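Local coordinates for protein Exo beta-1,2-glucooligosaccharide sophorohydrolase (non-reducing end) (Parabacteroides distasonis ATCC 8503, PDB 5Z06) that hydrolyses linear beta-1,2-glucans and beta-1,2-glucooligosaccharides of four or more units from the non-reducing end, releasing sophorose, at residues L56-V59 with D65-S68; N104-Y109 with T115-L120. All coordinates share one frame; numbering follows the deposited sequence.

Interaction 1: L56-V59 with D65-S68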
# COMPACT_ATOMS: atom_id res chain seq x y z
N LEU A 56 -16.84 7.46 22.72
CA LEU A 56 -17.99 6.64 22.97
C LEU A 56 -18.94 7.46 23.85
O LEU A 56 -18.82 7.47 25.08
CB LEU A 56 -17.56 5.32 23.63
CG LEU A 56 -18.66 4.27 23.62
CD1 LEU A 56 -18.75 3.61 22.26
CD2 LEU A 56 -18.44 3.22 24.70
N THR A 57 -19.84 8.19 23.20
CA THR A 57 -20.79 9.05 23.90
C THR A 57 -22.15 8.44 23.70
O THR A 57 -22.59 8.24 22.56
CB THR A 57 -20.72 10.51 23.45
OG1 THR A 57 -19.49 11.06 23.91
CG2 THR A 57 -21.88 11.36 24.00
N TYR A 58 -22.79 8.12 24.81
CA TYR A 58 -24.03 7.36 24.78
C TYR A 58 -25.00 7.74 25.87
O TYR A 58 -24.62 8.29 26.90
CB TYR A 58 -23.74 5.86 24.86
CG TYR A 58 -23.02 5.46 26.12
CD1 TYR A 58 -21.62 5.52 26.20
CD2 TYR A 58 -23.73 5.05 27.26
CE1 TYR A 58 -20.95 5.16 27.36
CE2 TYR A 58 -23.07 4.69 28.44
CZ TYR A 58 -21.69 4.76 28.49
OH TYR A 58 -21.02 4.42 29.65
N VAL A 59 -26.26 7.39 25.62
CA VAL A 59 -27.33 7.41 26.59
C VAL A 59 -27.93 6.02 26.58
O VAL A 59 -28.46 5.55 25.57
CB VAL A 59 -28.41 8.46 26.23
CG1 VAL A 59 -29.52 8.46 27.26
CG2 VAL A 59 -27.78 9.85 26.14
N ASP A 65 -31.86 0.85 23.20
CA ASP A 65 -30.63 0.09 23.11
C ASP A 65 -29.63 0.87 22.29
O ASP A 65 -30.01 1.72 21.50
CB ASP A 65 -30.91 -1.26 22.44
CG ASP A 65 -29.93 -2.34 22.86
OD1 ASP A 65 -29.20 -2.20 23.88
OD2 ASP A 65 -29.88 -3.35 22.14
N TRP A 66 -28.35 0.59 22.51
CA TRP A 66 -27.33 0.99 21.59
C TRP A 66 -26.30 -0.10 21.44
O TRP A 66 -26.15 -0.97 22.30
CB TRP A 66 -26.71 2.34 21.99
CG TRP A 66 -26.01 2.40 23.31
CD1 TRP A 66 -26.51 2.92 24.47
CD2 TRP A 66 -24.68 1.99 23.60
NE1 TRP A 66 -25.57 2.84 25.46
CE2 TRP A 66 -24.44 2.27 24.96
CE3 TRP A 66 -23.67 1.40 22.84
CZ2 TRP A 66 -23.22 1.99 25.58
CZ3 TRP A 66 -22.46 1.12 23.45
CH2 TRP A 66 -22.25 1.41 24.81
N TYR A 67 -25.60 -0.04 20.31
CA TYR A 67 -24.56 -0.99 19.98
C TYR A 67 -23.40 -0.22 19.38
O TYR A 67 -23.60 0.71 18.57
CB TYR A 67 -25.08 -2.00 18.98
CG TYR A 67 -24.02 -2.99 18.58
CD1 TYR A 67 -23.64 -4.01 19.44
CD2 TYR A 67 -23.37 -2.88 17.34
CE1 TYR A 67 -22.65 -4.90 19.08
CE2 TYR A 67 -22.38 -3.77 16.97
CZ TYR A 67 -22.03 -4.77 17.83
OH TYR A 67 -21.06 -5.64 17.46
N SER A 68 -22.20 -0.59 19.78
CA SER A 68 -21.03 -0.13 19.09
C SER A 68 -20.07 -1.26 18.94
O SER A 68 -20.05 -2.17 19.75
CB SER A 68 -20.36 0.99 19.86
OG SER A 68 -19.37 1.55 19.04

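Interaction 2: N104-Y109 with T115-L120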
# COMPACT_ATOMS: atom_id res chain seq x y z
N ASN A 104 -21.13 -2.73 28.67
CA ASN A 104 -20.77 -4.12 28.58
C ASN A 104 -19.96 -4.31 27.31
O ASN A 104 -20.13 -3.58 26.32
CB ASN A 104 -22.01 -5.03 28.57
CG ASN A 104 -22.81 -4.96 29.87
OD1 ASN A 104 -22.30 -4.57 30.92
ND2 ASN A 104 -24.07 -5.34 29.78
N ILE A 105 -19.08 -5.30 27.34
CA ILE A 105 -18.09 -5.48 26.32
C ILE A 105 -17.99 -6.95 26.00
O ILE A 105 -18.02 -7.79 26.89
CB ILE A 105 -16.72 -4.88 26.71
CG1 ILE A 105 -15.68 -5.17 25.64
CG2 ILE A 105 -16.24 -5.39 28.06
CD1 ILE A 105 -14.47 -4.25 25.76
N ALA A 106 -17.83 -7.22 24.71
CA ALA A 106 -17.82 -8.54 24.15
C ALA A 106 -16.93 -8.50 22.92
O ALA A 106 -16.40 -7.45 22.54
CB ALA A 106 -19.22 -8.98 23.76
N ILE A 107 -16.73 -9.66 22.32
CA ILE A 107 -15.98 -9.74 21.08
C ILE A 107 -16.94 -10.34 20.08
O ILE A 107 -17.60 -11.33 20.38
CB ILE A 107 -14.66 -10.51 21.26
CG1 ILE A 107 -13.70 -9.63 22.07
CG2 ILE A 107 -14.05 -10.86 19.90
CD1 ILE A 107 -12.43 -10.30 22.55
N ARG A 108 -17.05 -9.69 18.93
CA ARG A 108 -17.85 -10.20 17.86
C ARG A 108 -16.96 -11.05 16.99
O ARG A 108 -15.88 -10.59 16.58
CB ARG A 108 -18.47 -9.08 17.01
CG ARG A 108 -19.42 -9.65 15.96
CD ARG A 108 -20.13 -8.62 15.08
NE ARG A 108 -19.21 -7.71 14.42
CZ ARG A 108 -18.40 -8.00 13.40
NH1 ARG A 108 -18.30 -9.23 12.89
NH2 ARG A 108 -17.63 -7.05 12.91
N TYR A 109 -17.43 -12.26 16.69
CA TYR A 109 -16.74 -13.18 15.81
C TYR A 109 -16.97 -12.78 14.37
O TYR A 109 -17.91 -12.02 14.08
CB TYR A 109 -17.19 -14.64 16.02
CG TYR A 109 -16.79 -15.21 17.36
CD1 TYR A 109 -15.47 -15.54 17.65
CD2 TYR A 109 -17.75 -15.43 18.36
CE1 TYR A 109 -15.10 -16.07 18.88
CE2 TYR A 109 -17.40 -15.96 19.59
CZ TYR A 109 -16.08 -16.28 19.83
OH TYR A 109 -15.73 -16.79 21.03
N THR A 115 -19.11 -13.36 21.83
CA THR A 115 -18.76 -13.91 23.09
C THR A 115 -19.82 -13.42 24.07
O THR A 115 -20.69 -12.60 23.73
CB THR A 115 -17.38 -13.44 23.56
OG1 THR A 115 -17.41 -12.04 23.84
CG2 THR A 115 -16.30 -13.78 22.52
N GLN A 116 -19.74 -13.91 25.30
CA GLN A 116 -20.48 -13.32 26.40
C GLN A 116 -19.98 -11.88 26.64
O GLN A 116 -18.81 -11.55 26.37
CB GLN A 116 -20.36 -14.18 27.66
CG GLN A 116 -18.97 -14.16 28.30
CD GLN A 116 -18.66 -15.40 29.13
OE1 GLN A 116 -18.74 -16.52 28.65
NE2 GLN A 116 -18.27 -15.18 30.38
N TYR A 117 -20.89 -11.04 27.11
CA TYR A 117 -20.58 -9.67 27.50
C TYR A 117 -20.12 -9.60 28.94
O TYR A 117 -20.69 -10.23 29.82
CB TYR A 117 -21.80 -8.76 27.33
CG TYR A 117 -22.02 -8.34 25.90
CD1 TYR A 117 -22.75 -9.14 25.03
CD2 TYR A 117 -21.49 -7.12 25.42
CE1 TYR A 117 -22.96 -8.77 23.72
CE2 TYR A 117 -21.69 -6.73 24.10
CZ TYR A 117 -22.42 -7.57 23.25
OH TYR A 117 -22.66 -7.23 21.95
N LEU A 118 -19.09 -8.80 29.18
CA LEU A 118 -18.56 -8.56 30.49
C LEU A 118 -18.84 -7.11 30.82
O LEU A 118 -18.86 -6.28 29.92
CB LEU A 118 -17.07 -8.80 30.50
CG LEU A 118 -16.64 -10.21 30.09
CD1 LEU A 118 -15.14 -10.22 29.88
CD2 LEU A 118 -17.07 -11.22 31.16
N ASN A 119 -19.05 -6.82 32.10
CA ASN A 119 -19.22 -5.47 32.58
C ASN A 119 -17.84 -4.86 32.60
O ASN A 119 -16.92 -5.42 33.19
CB ASN A 119 -19.81 -5.42 34.00
CG ASN A 119 -21.11 -6.20 34.13
OD1 ASN A 119 -21.23 -7.07 34.99
ND2 ASN A 119 -22.07 -5.90 33.28
N LEU A 120 -17.70 -3.71 31.97
CA LEU A 120 -16.40 -3.07 31.87
C LEU A 120 -15.89 -2.55 33.21
O LEU A 120 -14.67 -2.41 33.39
CB LEU A 120 -16.44 -1.95 30.82
CG LEU A 120 -15.14 -1.24 30.43
CD1 LEU A 120 -14.05 -2.23 30.03
CD2 LEU A 120 -15.39 -0.25 29.30

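Interaction 1: L56-V59 with D65-S68
Tyr58 and Trp66 meet in a buried contact, made mainly by side chains, between two strands that belong to different beta-sheets of the N-terminal part of the chain. No hydrogen bond passes between 56-59 and 65-68; the strand axes stay 8.3 Å apart and run nearly antiparallel, at 166°, so the space between them is filled by side chains. Trp66 takes the central place. Its CG sits between the backbone N and the carbonyl carbon (chi1 61°), which swings the indole across to the facing strand, where Tyr58 adopts the same first torsion. CB of Tyr58 rests over the five-membered ring, 3.8 Å from its centroid, as a CH-pi contact, while Trp66 CZ2 lies over one face of the phenol ring, 3.5 Å from Tyr58 CG. The two ring planes are inclined by 40°, an oblique pairing. The carbonyl oxygen of Val59 adds a backbone contact, 3.5 Å from Trp66 CD1. This is the packing of a beta-sandwich: strand 53-59 bonds to strands 32-33, 42-43 and 169-180 in one antiparallel sheet, strand 65-71 to strands 23-28 and 155-161 in the other, and large nonpolar groups from both fill the interior. Each aromatic also carries one polar atom that needs a partner there: Trp66 NE1 bonds to Ser60 OG and Tyr58 OH to the carbonyl of Ala101. Replacing Trp66 with an alanine is likely to open a gap beside the Tyr58 ring and leave Ser60 OG without its indole partner. The two methyls of Leu56 reach different residues: CD2 comes within 4.2 Å of Trp66 CH2, and CD1 lies 3.9 Å from Ser68 OG. The small Ser68 leaves room for that methyl, and its hydroxyl is hydrogen-bonded to the backbone oxygen of Gln24 on strand 23-28.

Interaction 2: N104-Y109 with T115-L120
Asn104 with Asn119 and Ile105 with Leu118 pair across a beta-hairpin whose second arm, which includes the short strand 118-119, forms one border of a five-stranded antiparallel sheet; beyond them Ile107 faces Thr115. Ile105 and Leu118 are the hydrogen-bonded pair: Ile105 N gives to Leu118 O at 2.8 Å, and Leu118 N returns a nearly straight bond of 2.7 Å to Ile105 O. Farther along, Thr115 N reaches Ile107 O at 2.9 Å, but the reciprocal acceptor is a side chain. Thr115 OG1, held between its own backbone N and carbonyl carbon (chi1 67°), accepts from Ile107 N over 2.9 Å and donates to Gln116 O. One hydroxyl thus satisfies a strand N-H and a neighbouring carbonyl, a double role well suited to threonine where 115-117 leaves regular strand geometry. The same rotation brings Thr115 CG2 to 3.4 Å from Tyr109 OH, the two side chains crossing at about a right angle. On the other edge of strand 104-109, Asn104, Ala106 and Arg108 bond through their backbones to strand 155-161. On the face that carries Ile105 and Leu118, Ile105 and Leu120 pack on Met89 of strand 86-93. The opposite face carries Asn104 and Asn119, a non-hydrogen-bonded pair whose amides lie side by side: Asn119 ND2 donates to Asn104 OD1 at 2.7 Å, approaching from above the carbonyl plane, 42° out of it, with the amide planes 53° apart. Tyr117 sets its ring edge against the backbone between Asn104 and Ile105. Alanine suits position 106 because a methyl is small enough to lie close against that ring, where a longer side chain would probably be crowded: Ala106 CB sits over its centre, 3.3 Å from the Tyr117 ring centroid.

How the interactions relate
Interaction 1 closes before interaction 2 opens along the chain, and their centres lie 14 Å apart. They share the five-stranded sheet, where strand 155-161 stands between 65-71 and 104-109. Across that intervening strand they touch through Tyr67, whose CE1 lies 3.7 Å from Tyr117 OH and whose OH packs 3.9 Å from Arg108 CD. Glu69 ties the two regions further, hydrogen-bonded to Tyr67 and salt-bridged to Arg108. Leu160 of the shared middle strand meets Leu56 and Trp66 of interaction 1. The bound calcium ion is about 14 Å from the Leu56 side chain, so interaction 1 is not part of its site; a glycerol, probably from the crystallisation liquor, lies about 5 Å from the Trp66 side chain.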